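PDB 1SA3: type II restriction enzyme MspI from Moraxella sp., which recognises the double-stranded DNA sequence 5'-CCGG-3' and cleaves it after the first cytosine, leaving fragments with 5'-phosphates. Local coordinates for residues E35-D40 and I205-I210; K50-A55 and I62-L67. All blocks are in the same frame, centred on the assembly; numbering follows the deposited sequence.

Interaction 1. Residues E35-D40 and I205-I210; sequences EKYILD and IRFQVI. With NA (sodium ion), chain G.
Helix segment 35-40, which carries Tyr37 and Ile38, crosses strand 205-210, which carries Ile205 and Phe207, with axes 10.8 Å apart at closest and N-to-C directions at 119°. That spacing is filled by side chains: Tyr37 and Ile38 project from the helix, Ile205 and Phe207 from alternate positions of the strand. All four are buried, so aliphatic Ile38 and Ile205 and aromatic Phe207 suit an apolar layer between helix and sheet. The tightest meeting is between Ile38 and Phe207, where Ile38 CD1 lies 3.5 Å from Phe207 CZ. Both CD1 and CG1 of Ile38 come at the edge of the Phe207 ring, near its plane, so the slim isoleucine branch fits against the ring's far end. CG1 of Ile38 stands beside the backbone N (chi1 -65°), and this turns the longer branch to the strand. Its terminal CD1 also meets Ile205 CD1 at 4.2 Å. Tyr37 reaches the other far corner of the phenylalanine, its CD2 3.8 Å from Phe207 CE2. The two ring planes are inclined at 34°, an oblique pairing. Here a helix packs on a face of the mixed central sheet, as expected of the PD-(D/E)XK nuclease fold to which MspI belongs, and Ile118 of the neighbouring strand 111-121 touches both Ile38 and Phe207. Tyrosine suits its position because the ring joins this apolar layer while its hydroxyl hydrogen-bonds to Glu59 and Gln58. Glu35, on the same helix, points away from the strand. Its extended chain, with CG anti to the backbone N, carries the carboxylate to a sodium ion, which it grips with both oxygens, OE1 of Glu35 at 2.4 Å and OE2 at 2.8 Å. Two waters, Asp84 OD2 and the backbone O of Asp99 complete the ligands.

Interaction 2. Residues K50-A55 and I62-L67; sequences KYNTNA and ISSKLL
Asn52 faces two consecutive serines of helix 57-69, and its OD1 is the point where all three side chains converge. The oxygen lies 2.9 Å from Ser63 OG and 3.1 Å from Ser64 OG, so two hydroxyls one residue apart on the helix approach a single acceptor. Asn52 is the first residue to leave the conformation of helix 45-51 and forms the centre of an inverse gamma turn; with CG anti to the backbone N (chi1 -158°), its amide extends across to the serines. Ser63 meets it with OG standing between its own backbone N and carbonyl carbon (chi1 59°). Just beyond, Thr53 OG1 donates to Lys50 O over 2.9 Å, which ties the turn back to the end of the helix. Short polar residues suit this junction, since they let the turn come close to the second helix. Each serine also has a carbonyl within its own helix: Glu59 O is the strongest partner of Ser63, with Lys60 O a second, and Lys60 O is a weak one for Ser64. The contact is therefore polar and directional, one amide oxygen set before two hydroxyls that also have the helix backbone within reach.

Overall arrangement
From the N terminus, the chain first runs through helix 23-41, whose last turns supply one side of interaction 1. Helix 45-51 is next along the chain, and interaction 2 then closes a short loop of six intervening residues by joining the end of that helix to helix 57-69. Much later, strand 203-210 returns to helix 23-41 and closes interaction 1, so the small loop lies wholly within the large one; 137 residues separate 62-67 from 205-210. The contacts, with centres 14 Å apart, are joined through helix 57-69: Ile62 packs on Tyr37 and Ile38, and Leu66 on Ile205. Together they link three successive helices with the central sheet.

Interaction 1. Residues E35-D40 and I205-I210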
ATOM      1  N   GLU E  35      -7.256   0.023   9.991  1.00 17.24           N
ATOM      2  CA  GLU E  35      -8.098  -0.404   8.880  1.00 17.94           C
ATOM      3  C   GLU E  35      -9.518  -0.050   9.311  1.00 17.81           C
ATOM      4  O   GLU E  35     -10.300   0.520   8.553  1.00 17.16           O
ATOM      5  CB  GLU E  35      -8.016  -1.912   8.648  1.00 15.91           C
ATOM      6  CG  GLU E  35      -9.020  -2.387   7.595  1.00 17.52           C
ATOM      7  CD  GLU E  35      -8.981  -3.879   7.358  1.00 20.91           C
ATOM      8  OE1 GLU E  35      -7.869  -4.446   7.332  1.00 24.00           O
ATOM      9  OE2 GLU E  35     -10.062  -4.481   7.184  1.00 22.98           O
ATOM     10  N   LYS E  36      -9.838  -0.378  10.557  1.00 18.67           N
ATOM     11  CA  LYS E  36     -11.163  -0.120  11.096  1.00 19.44           C
ATOM     12  C   LYS E  36     -11.474   1.375  11.146  1.00 18.14           C
ATOM     13  O   LYS E  36     -12.623   1.779  10.994  1.00 18.66           O
ATOM     14  CB  LYS E  36     -11.274  -0.737  12.495  1.00 23.79           C
ATOM     15  CG  LYS E  36     -12.651  -1.288  12.831  1.00 32.91           C
ATOM     16  CD  LYS E  36     -13.483  -0.290  13.587  1.00 33.30           C
ATOM     17  CE  LYS E  36     -14.772  -0.928  14.096  1.00 33.43           C
ATOM     18  NZ  LYS E  36     -15.445  -0.040  15.089  1.00 26.44           N
ATOM     19  N   TYR E  37     -10.445   2.188  11.357  1.00 17.59           N
ATOM     20  CA  TYR E  37     -10.598   3.641  11.416  1.00 15.32           C
ATOM     21  C   TYR E  37     -11.155   4.129  10.076  1.00 16.18           C
ATOM     22  O   TYR E  37     -12.063   4.961  10.038  1.00 16.56           O
ATOM     23  CB  TYR E  37      -9.235   4.270  11.718  1.00 15.72           C
ATOM     24  CG  TYR E  37      -9.218   5.760  12.018  1.00 16.81           C
ATOM     25  CD1 TYR E  37     -10.319   6.412  12.579  1.00 16.58           C
ATOM     26  CD2 TYR E  37      -8.062   6.501  11.794  1.00 13.34           C
ATOM     27  CE1 TYR E  37     -10.252   7.780  12.909  1.00 15.70           C
ATOM     28  CE2 TYR E  37      -7.982   7.834  12.113  1.00 13.67           C
ATOM     29  CZ  TYR E  37      -9.077   8.475  12.672  1.00 15.95           C
ATOM     30  OH  TYR E  37      -8.954   9.803  12.995  1.00 17.61           O
ATOM     31  N   ILE E  38     -10.627   3.595   8.976  1.00 15.19           N
ATOM     32  CA  ILE E  38     -11.110   3.977   7.649  1.00 14.43           C
ATOM     33  C   ILE E  38     -12.529   3.453   7.442  1.00 14.58           C
ATOM     34  O   ILE E  38     -13.394   4.180   6.963  1.00 15.95           O
ATOM     35  CB  ILE E  38     -10.199   3.417   6.516  1.00 14.79           C
ATOM     36  CG1 ILE E  38      -8.807   4.047   6.595  1.00 10.96           C
ATOM     37  CG2 ILE E  38     -10.815   3.692   5.139  1.00 14.26           C
ATOM     38  CD1 ILE E  38      -8.771   5.545   6.316  1.00 12.05           C
ATOM     39  N   LEU E  39     -12.770   2.197   7.814  1.00 14.34           N
ATOM     40  CA  LEU E  39     -14.085   1.600   7.642  1.00 15.77           C
ATOM     41  C   LEU E  39     -15.177   2.393   8.362  1.00 19.20           C
ATOM     42  O   LEU E  39     -16.270   2.583   7.817  1.00 16.48           O
ATOM     43  CB  LEU E  39     -14.084   0.148   8.127  1.00 19.00           C
ATOM     44  CG  LEU E  39     -13.177  -0.862   7.406  1.00 23.10           C
ATOM     45  CD1 LEU E  39     -13.228  -2.192   8.141  1.00 24.26           C
ATOM     46  CD2 LEU E  39     -13.621  -1.048   5.963  1.00 24.15           C
ATOM     47  N   ASP E  40     -14.879   2.871   9.566  1.00 17.22           N
ATOM     48  CA  ASP E  40     -15.856   3.636  10.333  1.00 20.06           C
ATOM     49  C   ASP E  40     -16.100   5.032   9.764  1.00 19.35           C
ATOM     50  O   ASP E  40     -17.228   5.522   9.774  1.00 18.46           O
ATOM     51  CB  ASP E  40     -15.420   3.739  11.798  1.00 22.33           C
ATOM     52  CG  ASP E  40     -15.661   2.451  12.572  1.00 23.49           C
ATOM     53  OD1 ASP E  40     -16.273   1.520  12.005  1.00 20.20           O
ATOM     54  OD2 ASP E  40     -15.240   2.376  13.748  1.00 24.52           O
ATOM     55  N   ILE E 205      -3.265   3.520   1.278  1.00  9.19           N
ATOM     56  CA  ILE E 205      -3.432   4.361   2.456  1.00 12.75           C
ATOM     57  C   ILE E 205      -2.313   4.038   3.430  1.00 11.05           C
ATOM     58  O   ILE E 205      -2.136   2.889   3.814  1.00 12.86           O
ATOM     59  CB  ILE E 205      -4.801   4.082   3.133  1.00 13.67           C
ATOM     60  CG1 ILE E 205      -5.930   4.391   2.147  1.00 13.94           C
ATOM     61  CG2 ILE E 205      -4.956   4.915   4.406  1.00 12.83           C
ATOM     62  CD1 ILE E 205      -7.329   4.113   2.694  1.00 13.18           C
ATOM     63  N   ARG E 206      -1.552   5.057   3.814  1.00 15.02           N
ATOM     64  CA  ARG E 206      -0.440   4.874   4.737  1.00 14.45           C
ATOM     65  C   ARG E 206      -0.557   5.783   5.955  1.00 16.26           C
ATOM     66  O   ARG E 206      -0.402   7.000   5.848  1.00 15.32           O
ATOM     67  CB  ARG E 206       0.888   5.162   4.033  1.00 15.31           C
ATOM     68  CG  ARG E 206       1.177   4.284   2.826  1.00 17.79           C
ATOM     69  CD  ARG E 206       1.360   2.828   3.217  1.00 21.03           C
ATOM     70  NE  ARG E 206       1.711   2.005   2.064  1.00 25.41           N
ATOM     71  CZ  ARG E 206       2.836   2.136   1.367  1.00 28.96           C
ATOM     72  NH1 ARG E 206       3.728   3.057   1.707  1.00 32.66           N
ATOM     73  NH2 ARG E 206       3.069   1.351   0.326  1.00 32.90           N
ATOM     74  N   PHE E 207      -0.836   5.186   7.108  1.00 16.10           N
ATOM     75  CA  PHE E 207      -0.937   5.936   8.356  1.00 13.73           C
ATOM     76  C   PHE E 207       0.444   6.005   8.985  1.00 16.72           C
ATOM     77  O   PHE E 207       1.123   4.981   9.128  1.00 17.29           O
ATOM     78  CB  PHE E 207      -1.872   5.241   9.345  1.00 12.19           C
ATOM     79  CG  PHE E 207      -3.321   5.422   9.043  1.00 12.35           C
ATOM     80  CD1 PHE E 207      -4.039   4.422   8.403  1.00 10.31           C
ATOM     81  CD2 PHE E 207      -3.973   6.590   9.406  1.00 12.80           C
ATOM     82  CE1 PHE E 207      -5.400   4.592   8.128  1.00 14.44           C
ATOM     83  CE2 PHE E 207      -5.327   6.770   9.141  1.00 13.48           C
ATOM     84  CZ  PHE E 207      -6.040   5.766   8.499  1.00 14.83           C
ATOM     85  N   GLN E 208       0.874   7.211   9.329  1.00 18.49           N
ATOM     86  CA  GLN E 208       2.154   7.373   9.989  1.00 18.02           C
ATOM     87  C   GLN E 208       1.816   7.342  11.478  1.00 17.05           C
ATOM     88  O   GLN E 208       1.098   8.207  11.987  1.00 16.39           O
ATOM     89  CB  GLN E 208       2.797   8.702   9.615  1.00 21.89           C
ATOM     90  CG  GLN E 208       4.157   8.893  10.259  1.00 27.84           C
ATOM     91  CD  GLN E 208       4.843  10.147   9.767  1.00 32.57           C
ATOM     92  OE1 GLN E 208       4.226  11.213   9.688  1.00 37.12           O
ATOM     93  NE2 GLN E 208       6.124  10.032   9.444  1.00 33.02           N
ATOM     94  N   VAL E 209       2.326   6.327  12.162  1.00 19.10           N
ATOM     95  CA  VAL E 209       2.061   6.142  13.579  1.00 17.76           C
ATOM     96  C   VAL E 209       3.375   6.002  14.324  1.00 18.25           C
ATOM     97  O   VAL E 209       4.162   5.096  14.042  1.00 17.16           O
ATOM     98  CB  VAL E 209       1.220   4.878  13.801  1.00 16.24           C
ATOM     99  CG1 VAL E 209       0.943   4.690  15.275  1.00 15.81           C
ATOM    100  CG2 VAL E 209      -0.088   4.986  13.018  1.00 10.46           C
ATOM    101  N   ILE E 210       3.609   6.910  15.267  1.00 18.61           N
ATOM    102  CA  ILE E 210       4.840   6.896  16.046  1.00 19.84           C
ATOM    103  C   ILE E 210       4.527   6.803  17.534  1.00 20.76           C
ATOM    104  O   ILE E 210       3.663   7.516  18.048  1.00 19.65           O
ATOM    105  CB  ILE E 210       5.683   8.153  15.757  1.00 18.13           C
ATOM    106  CG1 ILE E 210       5.996   8.224  14.261  1.00 21.06           C
ATOM    107  CG2 ILE E 210       6.991   8.091  16.535  1.00 24.09           C
ATOM    108  CD1 ILE E 210       6.722   9.476  13.826  1.00 21.49           C
TER
HETATM  109 NA    NA G 401      -8.377  -6.407   6.145  1.00 29.81          NA
HETATM  110  O   HOH W   1      -8.234  -8.249   4.796  1.00 31.65           O
HETATM  111  O   HOH W   2      -5.979  -6.505   6.033  1.00 40.47           O

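Interaction 2. Residues K50-A55 and I62-L67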
ATOM      1  N   LYS E  50     -20.810  13.415   8.491  1.00 19.73           N
ATOM      2  CA  LYS E  50     -20.423  13.841   9.836  1.00 21.12           C
ATOM      3  C   LYS E  50     -18.930  14.168   9.927  1.00 23.13           C
ATOM      4  O   LYS E  50     -18.542  15.249  10.380  1.00 21.80           O
ATOM      5  CB  LYS E  50     -20.759  12.732  10.845  1.00 23.79           C
ATOM      6  CG  LYS E  50     -20.211  12.932  12.265  1.00 23.82           C
ATOM      7  CD  LYS E  50     -20.465  11.686  13.125  1.00 26.18           C
ATOM      8  CE  LYS E  50     -19.990  11.858  14.572  1.00 30.01           C
ATOM      9  NZ  LYS E  50     -20.839  12.817  15.356  1.00 31.39           N
ATOM     10  N   TYR E  51     -18.097  13.230   9.478  1.00 20.46           N
ATOM     11  CA  TYR E  51     -16.653  13.389   9.562  1.00 21.24           C
ATOM     12  C   TYR E  51     -15.989  14.364   8.610  1.00 23.24           C
ATOM     13  O   TYR E  51     -14.899  14.851   8.897  1.00 24.95           O
ATOM     14  CB  TYR E  51     -15.987  12.012   9.477  1.00 18.35           C
ATOM     15  CG  TYR E  51     -16.270  11.187  10.710  1.00 20.66           C
ATOM     16  CD1 TYR E  51     -16.915   9.954  10.623  1.00 18.75           C
ATOM     17  CD2 TYR E  51     -15.927  11.668  11.980  1.00 19.76           C
ATOM     18  CE1 TYR E  51     -17.214   9.220  11.766  1.00 20.23           C
ATOM     19  CE2 TYR E  51     -16.226  10.941  13.133  1.00 21.17           C
ATOM     20  CZ  TYR E  51     -16.871   9.722  13.016  1.00 23.18           C
ATOM     21  OH  TYR E  51     -17.192   9.012  14.149  1.00 24.20           O
ATOM     22  N   ASN E  52     -16.634  14.672   7.491  1.00 20.69           N
ATOM     23  CA  ASN E  52     -16.043  15.616   6.559  1.00 23.20           C
ATOM     24  C   ASN E  52     -16.480  17.034   6.925  1.00 23.93           C
ATOM     25  O   ASN E  52     -16.904  17.804   6.065  1.00 25.64           O
ATOM     26  CB  ASN E  52     -16.466  15.303   5.125  1.00 23.32           C
ATOM     27  CG  ASN E  52     -15.497  15.873   4.112  1.00 27.16           C
ATOM     28  OD1 ASN E  52     -14.391  15.351   3.935  1.00 26.00           O
ATOM     29  ND2 ASN E  52     -15.889  16.958   3.460  1.00 26.11           N
ATOM     30  N   THR E  53     -16.397  17.366   8.209  1.00 22.24           N
ATOM     31  CA  THR E  53     -16.780  18.694   8.677  1.00 23.86           C
ATOM     32  C   THR E  53     -15.700  19.230   9.600  1.00 25.06           C
ATOM     33  O   THR E  53     -14.921  18.461  10.167  1.00 22.90           O
ATOM     34  CB  THR E  53     -18.104  18.670   9.467  1.00 24.68           C
ATOM     35  OG1 THR E  53     -17.896  18.030  10.736  1.00 22.21           O
ATOM     36  CG2 THR E  53     -19.173  17.924   8.687  1.00 22.57           C
ATOM     37  N   ASN E  54     -15.661  20.549   9.746  1.00 24.74           N
ATOM     38  CA  ASN E  54     -14.683  21.198  10.605  1.00 24.94           C
ATOM     39  C   ASN E  54     -14.878  20.821  12.070  1.00 23.79           C
ATOM     40  O   ASN E  54     -14.090  21.224  12.925  1.00 21.49           O
ATOM     41  CB  ASN E  54     -14.777  22.714  10.445  1.00 30.95           C
ATOM     42  CG  ASN E  54     -14.288  23.186   9.093  1.00 38.19           C
ATOM     43  OD1 ASN E  54     -14.524  24.329   8.703  1.00 43.03           O
ATOM     44  ND2 ASN E  54     -13.592  22.311   8.372  1.00 38.93           N
ATOM     45  N   ALA E  55     -15.932  20.062  12.360  1.00 22.03           N
ATOM     46  CA  ALA E  55     -16.190  19.616  13.724  1.00 22.47           C
ATOM     47  C   ALA E  55     -15.269  18.434  14.063  1.00 24.20           C
ATOM     48  O   ALA E  55     -15.070  18.104  15.237  1.00 21.57           O
ATOM     49  CB  ALA E  55     -17.647  19.210  13.882  1.00 24.09           C
ATOM     50  N   ILE E  62      -8.571  13.111   6.714  1.00 15.65           N
ATOM     51  CA  ILE E  62      -8.486  11.741   6.207  1.00 14.22           C
ATOM     52  C   ILE E  62      -9.500  11.500   5.089  1.00 18.32           C
ATOM     53  O   ILE E  62      -9.135  11.051   3.994  1.00 16.62           O
ATOM     54  CB  ILE E  62      -8.720  10.733   7.353  1.00 15.26           C
ATOM     55  CG1 ILE E  62      -7.593  10.879   8.387  1.00 16.18           C
ATOM     56  CG2 ILE E  62      -8.806   9.305   6.798  1.00 15.63           C
ATOM     57  CD1 ILE E  62      -7.855  10.136   9.714  1.00 14.64           C
ATOM     58  N   SER E  63     -10.767  11.817   5.349  1.00 14.45           N
ATOM     59  CA  SER E  63     -11.800  11.623   4.343  1.00 16.18           C
ATOM     60  C   SER E  63     -11.567  12.484   3.083  1.00 14.79           C
ATOM     61  O   SER E  63     -11.765  12.010   1.960  1.00 16.22           O
ATOM     62  CB  SER E  63     -13.189  11.885   4.951  1.00 14.23           C
ATOM     63  OG  SER E  63     -13.309  13.198   5.468  1.00 14.89           O
ATOM     64  N   SER E  64     -11.144  13.734   3.259  1.00 15.59           N
ATOM     65  CA  SER E  64     -10.873  14.607   2.111  1.00 16.88           C
ATOM     66  C   SER E  64      -9.711  14.072   1.267  1.00 16.08           C
ATOM     67  O   SER E  64      -9.747  14.127   0.044  1.00 14.44           O
ATOM     68  CB  SER E  64     -10.544  16.035   2.564  1.00 18.62           C
ATOM     69  OG  SER E  64     -11.703  16.711   3.019  1.00 23.13           O
ATOM     70  N   LYS E  65      -8.672  13.564   1.920  1.00 16.01           N
ATOM     71  CA  LYS E  65      -7.540  13.016   1.182  1.00 16.23           C
ATOM     72  C   LYS E  65      -7.988  11.797   0.376  1.00 14.79           C
ATOM     73  O   LYS E  65      -7.511  11.567  -0.734  1.00 15.64           O
ATOM     74  CB  LYS E  65      -6.405  12.614   2.137  1.00 11.26           C
ATOM     75  CG  LYS E  65      -5.559  13.777   2.638  1.00 16.24           C
ATOM     76  CD  LYS E  65      -4.581  13.332   3.712  1.00 14.76           C
ATOM     77  CE  LYS E  65      -3.718  14.501   4.172  1.00 21.78           C
ATOM     78  NZ  LYS E  65      -2.837  14.162   5.323  1.00 17.69           N
ATOM     79  N   LEU E  66      -8.899  11.008   0.932  1.00 12.89           N
ATOM     80  CA  LEU E  66      -9.365   9.827   0.215  1.00 14.31           C
ATOM     81  C   LEU E  66     -10.193  10.230  -1.008  1.00 14.40           C
ATOM     82  O   LEU E  66      -9.986   9.705  -2.107  1.00 14.84           O
ATOM     83  CB  LEU E  66     -10.173   8.914   1.146  1.00 13.98           C
ATOM     84  CG  LEU E  66     -10.379   7.475   0.633  1.00 16.45           C
ATOM     85  CD1 LEU E  66     -10.433   6.499   1.817  1.00 16.66           C
ATOM     86  CD2 LEU E  66     -11.654   7.388  -0.199  1.00 17.25           C
ATOM     87  N   LEU E  67     -11.119  11.167  -0.829  1.00 15.76           N
ATOM     88  CA  LEU E  67     -11.942  11.618  -1.952  1.00 15.06           C
ATOM     89  C   LEU E  67     -11.085  12.320  -3.007  1.00 14.96           C
ATOM     90  O   LEU E  67     -11.339  12.213  -4.212  1.00 16.29           O
ATOM     91  CB  LEU E  67     -13.050  12.564  -1.466  1.00 14.58           C
ATOM     92  CG  LEU E  67     -14.113  11.975  -0.526  1.00 18.52           C
ATOM     93  CD1 LEU E  67     -15.101  13.067  -0.131  1.00 16.35           C
ATOM     94  CD2 LEU E  67     -14.837  10.812  -1.196  1.00 16.76           C
TER